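Long-range contacts in possible metal-dependent hydrolase (Veillonella parvula, PDB 3RPC), which is probably a metal-dependent hydrolase of the metallo-beta-lactamase superfamily, holding two zinc ions, with its natural substrate not established: residues M4-H9 against G259-L264; L17-T22 against A158-V163. One frame throughout, in Å; residues are numbered along the deposited sequence. Where two conformers were deposited one is given.

Interaction 1: residues M4-H9 against G259-L264; sequences MTQYTH and GETITL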
# COMPACT_ATOMS: atom_id res chain seq x y z
N MSE A 4 15.87 -18.11 23.38
CA MSE A 4 16.48 -17.89 22.07
C MSE A 4 15.92 -16.67 21.34
O MSE A 4 16.68 -15.90 20.74
CB MSE A 4 16.31 -19.14 21.19
CG MSE A 4 16.74 -20.44 21.85
SE MSE A 4 18.08 -21.39 20.80
CE MSE A 4 19.44 -19.99 20.75
N THR A 5 14.60 -16.49 21.38
CA THR A 5 13.96 -15.45 20.58
C THR A 5 14.18 -14.07 21.20
O THR A 5 13.80 -13.83 22.34
CB THR A 5 12.46 -15.73 20.39
OG1 THR A 5 12.32 -16.99 19.71
CG2 THR A 5 11.81 -14.64 19.56
N GLN A 6 14.78 -13.18 20.42
CA GLN A 6 15.25 -11.92 20.95
C GLN A 6 15.52 -10.91 19.84
O GLN A 6 15.68 -11.28 18.67
CB GLN A 6 16.55 -12.13 21.75
CG GLN A 6 17.69 -12.68 20.89
CD GLN A 6 19.00 -12.72 21.63
OE1 GLN A 6 19.07 -13.17 22.78
NE2 GLN A 6 20.06 -12.24 20.99
N TYR A 7 15.57 -9.64 20.23
CA TYR A 7 15.96 -8.57 19.33
C TYR A 7 17.15 -7.84 19.93
O TYR A 7 17.07 -7.30 21.03
CB TYR A 7 14.79 -7.60 19.08
CG TYR A 7 15.20 -6.40 18.24
CD1 TYR A 7 15.37 -6.52 16.87
CD2 TYR A 7 15.44 -5.16 18.83
CE1 TYR A 7 15.77 -5.44 16.10
CE2 TYR A 7 15.83 -4.08 18.07
CZ TYR A 7 16.00 -4.22 16.71
OH TYR A 7 16.41 -3.15 15.95
N THR A 8 18.26 -7.84 19.20
CA THR A 8 19.42 -7.06 19.60
C THR A 8 19.47 -5.80 18.76
O THR A 8 19.64 -5.87 17.54
CB THR A 8 20.72 -7.84 19.41
OG1 THR A 8 20.72 -8.99 20.27
CG2 THR A 8 21.91 -6.96 19.75
N HIS A 9 19.30 -4.65 19.39
CA HIS A 9 19.39 -3.42 18.63
C HIS A 9 20.84 -3.11 18.30
O HIS A 9 21.71 -3.29 19.14
CB HIS A 9 18.76 -2.24 19.35
CG HIS A 9 18.60 -1.07 18.45
ND1 HIS A 9 17.96 -1.19 17.23
CD2 HIS A 9 19.07 0.20 18.52
CE1 HIS A 9 18.01 -0.03 16.61
NE2 HIS A 9 18.67 0.83 17.36
N GLY A 259 23.28 -1.84 20.81
CA GLY A 259 23.95 -3.02 21.34
C GLY A 259 23.12 -3.79 22.36
O GLY A 259 23.49 -4.90 22.75
N GLU A 260 22.01 -3.20 22.80
CA GLU A 260 21.17 -3.83 23.82
C GLU A 260 20.28 -4.95 23.27
O GLU A 260 19.68 -4.81 22.21
CB GLU A 260 20.30 -2.78 24.52
CG GLU A 260 19.34 -3.37 25.55
CD GLU A 260 18.54 -2.29 26.28
OE1 GLU A 260 18.89 -1.10 26.19
OE2 GLU A 260 17.56 -2.65 26.96
N THR A 261 20.19 -6.04 24.02
CA THR A 261 19.33 -7.16 23.65
C THR A 261 18.07 -7.20 24.50
O THR A 261 18.11 -7.06 25.73
CB THR A 261 20.08 -8.49 23.82
OG1 THR A 261 21.18 -8.52 22.90
CG2 THR A 261 19.16 -9.68 23.55
N ILE A 262 16.93 -7.38 23.83
CA ILE A 262 15.64 -7.55 24.48
C ILE A 262 15.11 -8.95 24.17
O ILE A 262 14.96 -9.32 23.01
CB ILE A 262 14.62 -6.51 23.98
CG1 ILE A 262 15.13 -5.10 24.27
CG2 ILE A 262 13.26 -6.75 24.63
CD1 ILE A 262 14.30 -4.00 23.62
N THR A 263 14.86 -9.73 25.22
CA THR A 263 14.31 -11.07 25.07
C THR A 263 12.82 -10.96 24.77
O THR A 263 12.11 -10.23 25.46
CB THR A 263 14.54 -11.92 26.34
OG1 THR A 263 15.95 -12.09 26.55
CG2 THR A 263 13.88 -13.29 26.20
N LEU A 264 12.36 -11.66 23.74
CA LEU A 264 10.98 -11.53 23.28
C LEU A 264 10.08 -12.65 23.79
O LEU A 264 10.53 -13.69 24.26
CB LEU A 264 10.92 -11.46 21.75
CG LEU A 264 11.76 -10.34 21.12
CD1 LEU A 264 11.67 -10.39 19.60
CD2 LEU A 264 11.35 -8.98 21.65
OXT LEU A 264 8.85 -12.54 23.73
O HOH W 1 12.34 -15.48 24.11
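The methyl CG2 of T261 sits over one face of the Q6 side-chain amide, 3.6 Å from Q6 CD and about as far from OE1 and NE2. With chi1 at 62°, CG of Q6 stands between N and C of its own backbone, and the extended chain carries the amide across to T261 on the adjoining strand. A second flat group, the H9 imidazole, has Y7 CZ at its edge, in its plane; Y7 OH and H9 ND1 form a 2.8 Å hydrogen bond, two residues apart along one strand. On the side of the sheet that carries Q6, T8 OG1 and T261 OG1 are hydrogen-bonded at 2.7 Å, a pairing that suits beta-branched hydroxyl residues at a non-hydrogen-bonded antiparallel position. Y7 and I262 are the hydrogen-bonded pair: Y7 N to I262 O is 2.9 Å and I262 N to Y7 O is 2.8 Å. The chain end is fastened too, by L264 N to T5 O (3.0 Å) and by a water donating to both T5 O and the terminal O of L264. L264 CG packs on Q6 CA. Strand 261-263 thus ends the sheet beside 6-11, which pairs on its other side with 14-19; Y7, I262 and L264 turn to the second sheet, touching I188, I223 and V186 on strands 186-190 and 221-225.

Interaction 2: residues L17-T22 against A158-V163; sequences LTIKNT and ADEPTV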
# COMPACT_ATOMS: atom_id res chain seq x y z
N LEU A 17 17.35 -9.84 14.67
CA LEU A 17 16.17 -10.49 15.20
C LEU A 17 16.38 -11.98 15.14
O LEU A 17 16.52 -12.56 14.06
CB LEU A 17 14.93 -10.10 14.39
CG LEU A 17 13.62 -10.79 14.77
CD1 LEU A 17 13.21 -10.39 16.19
CD2 LEU A 17 12.50 -10.44 13.78
N THR A 18 16.41 -12.63 16.30
CA THR A 18 16.59 -14.07 16.34
C THR A 18 15.28 -14.72 16.69
O THR A 18 14.65 -14.37 17.69
CB THR A 18 17.64 -14.51 17.38
OG1 THR A 18 18.91 -13.91 17.08
CG2 THR A 18 17.78 -16.03 17.38
N ILE A 19 14.85 -15.65 15.85
CA ILE A 19 13.62 -16.39 16.09
C ILE A 19 14.01 -17.84 15.85
O ILE A 19 14.47 -18.18 14.76
CB ILE A 19 12.51 -16.00 15.12
CG1 ILE A 19 12.16 -14.52 15.27
CG2 ILE A 19 11.26 -16.85 15.36
CD1 ILE A 19 11.15 -14.05 14.22
N LYS A 20 13.87 -18.66 16.88
CA LYS A 20 14.36 -20.04 16.81
C LYS A 20 15.86 -20.05 16.53
O LYS A 20 16.62 -19.39 17.24
CB LYS A 20 13.55 -20.83 15.78
CG LYS A 20 12.22 -21.35 16.34
CD LYS A 20 11.13 -21.41 15.29
CE LYS A 20 9.92 -22.24 15.76
NZ LYS A 20 9.68 -22.18 17.23
N ASN A 21 16.29 -20.77 15.50
CA ASN A 21 17.71 -20.82 15.16
C ASN A 21 18.07 -19.89 14.00
O ASN A 21 19.15 -20.01 13.41
CB ASN A 21 18.15 -22.24 14.82
CG ASN A 21 17.96 -23.21 15.97
OD1 ASN A 21 17.44 -24.31 15.78
ND2 ASN A 21 18.39 -22.80 17.16
N THR A 22 17.17 -18.97 13.67
CA THR A 22 17.41 -18.06 12.56
C THR A 22 17.62 -16.64 13.04
O THR A 22 16.79 -16.11 13.78
CB THR A 22 16.24 -18.09 11.56
OG1 THR A 22 16.18 -19.38 10.94
CG2 THR A 22 16.41 -17.01 10.50
N ALA A 158 5.93 -20.90 14.73
CA ALA A 158 5.21 -21.69 15.72
C ALA A 158 5.69 -21.43 17.14
O ALA A 158 6.89 -21.53 17.42
CB ALA A 158 5.33 -23.18 15.40
N ASP A 159 4.76 -21.06 18.02
CA ASP A 159 5.05 -20.88 19.44
C ASP A 159 5.99 -19.71 19.71
O ASP A 159 6.59 -19.62 20.78
CB ASP A 159 5.65 -22.16 20.03
CG ASP A 159 4.78 -23.37 19.77
OD1 ASP A 159 3.55 -23.28 20.00
OD2 ASP A 159 5.31 -24.40 19.32
N GLU A 160 6.09 -18.81 18.74
CA GLU A 160 6.93 -17.63 18.89
C GLU A 160 6.06 -16.39 18.81
O GLU A 160 5.00 -16.41 18.18
CB GLU A 160 7.98 -17.58 17.77
CG GLU A 160 8.90 -18.80 17.69
CD GLU A 160 9.76 -18.94 18.92
OE1 GLU A 160 9.91 -17.94 19.66
OE2 GLU A 160 10.29 -20.05 19.16
N PRO A 161 6.50 -15.29 19.45
CA PRO A 161 5.75 -14.04 19.30
C PRO A 161 5.77 -13.61 17.85
O PRO A 161 6.79 -13.73 17.17
CB PRO A 161 6.54 -13.04 20.16
CG PRO A 161 7.93 -13.63 20.24
CD PRO A 161 7.72 -15.13 20.26
N THR A 162 4.63 -13.12 17.36
CA THR A 162 4.59 -12.50 16.05
C THR A 162 5.23 -11.13 16.17
O THR A 162 4.88 -10.35 17.05
CB THR A 162 3.16 -12.39 15.55
OG1 THR A 162 2.65 -13.70 15.31
CG2 THR A 162 3.09 -11.56 14.27
N VAL A 163 6.18 -10.85 15.29
CA VAL A 163 6.94 -9.61 15.33
C VAL A 163 6.59 -8.74 14.13
O VAL A 163 6.66 -9.19 12.99
CB VAL A 163 8.46 -9.90 15.31
CG1 VAL A 163 9.25 -8.61 15.34
CG2 VAL A 163 8.84 -10.79 16.49
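A type II' beta turn, I19 to T22, closes the two-residue hairpin between strands 14-19 and 22-26, and the lysine at its tip reaches across to the loop that joins strands 152-156 and 163-165. I19 and T22 hold the hairpin end with two backbone bonds, I19 N to T22 O and T22 N to I19 O. K20 takes the first inner position of the turn with a positive phi (59°), an unusual conformation for a residue with a side chain. Its long chain, bent at CB-CG and again near the end, brings NZ to two acceptors. One is E160 OE2 at 2.9 Å, a salt bridge made on the anti lone pair of that oxygen; the other is A158 O, also 2.9 Å from NZ, approached nearly along the C=O axis. The ammonium group thus ties a carboxylate and a backbone carbonyl of one loop together. In the alpha-beta/beta-alpha sandwich of this superfamily the two sheets pack face to face, and here the polar pair lies at the margin of that interface, next to I19. I19 CG2 rests on E160 CG at 3.8 Å; the aliphatic part of the glutamate thus packs on the isoleucine while its carboxylate faces K20 NZ and T5 OG1. The other oxygen, OE1, bonds to T5 OG1, which probably helps to fix the carboxylate's orientation. Deeper in, L17 CD2 touches V163 CG1 at 4.0 Å, the two side chains lying alongside each other and running opposite ways, with F155 on L17 and V186 and I188 on V163.

How the interactions relate
Both contacts serve the sheet that contains strands 6-11 and 14-19, but in different ways. Interaction 1 works within that sheet, adding the C-terminal strand at its margin through regular backbone bonds; interaction 2 bridges from the same sheet to a loop of the other one, through side chains and one backbone carbonyl. Neither is wholly buried: each has an aliphatic inner side, supplied by L264 and I262 in the first and by L17 and V163 in the second, and a polar outer side, of threonine hydroxyls in one and a salt bridge in the other. They meet directly, since Q6 O accepts from T18 N at 2.8 Å and L264 packs against L17.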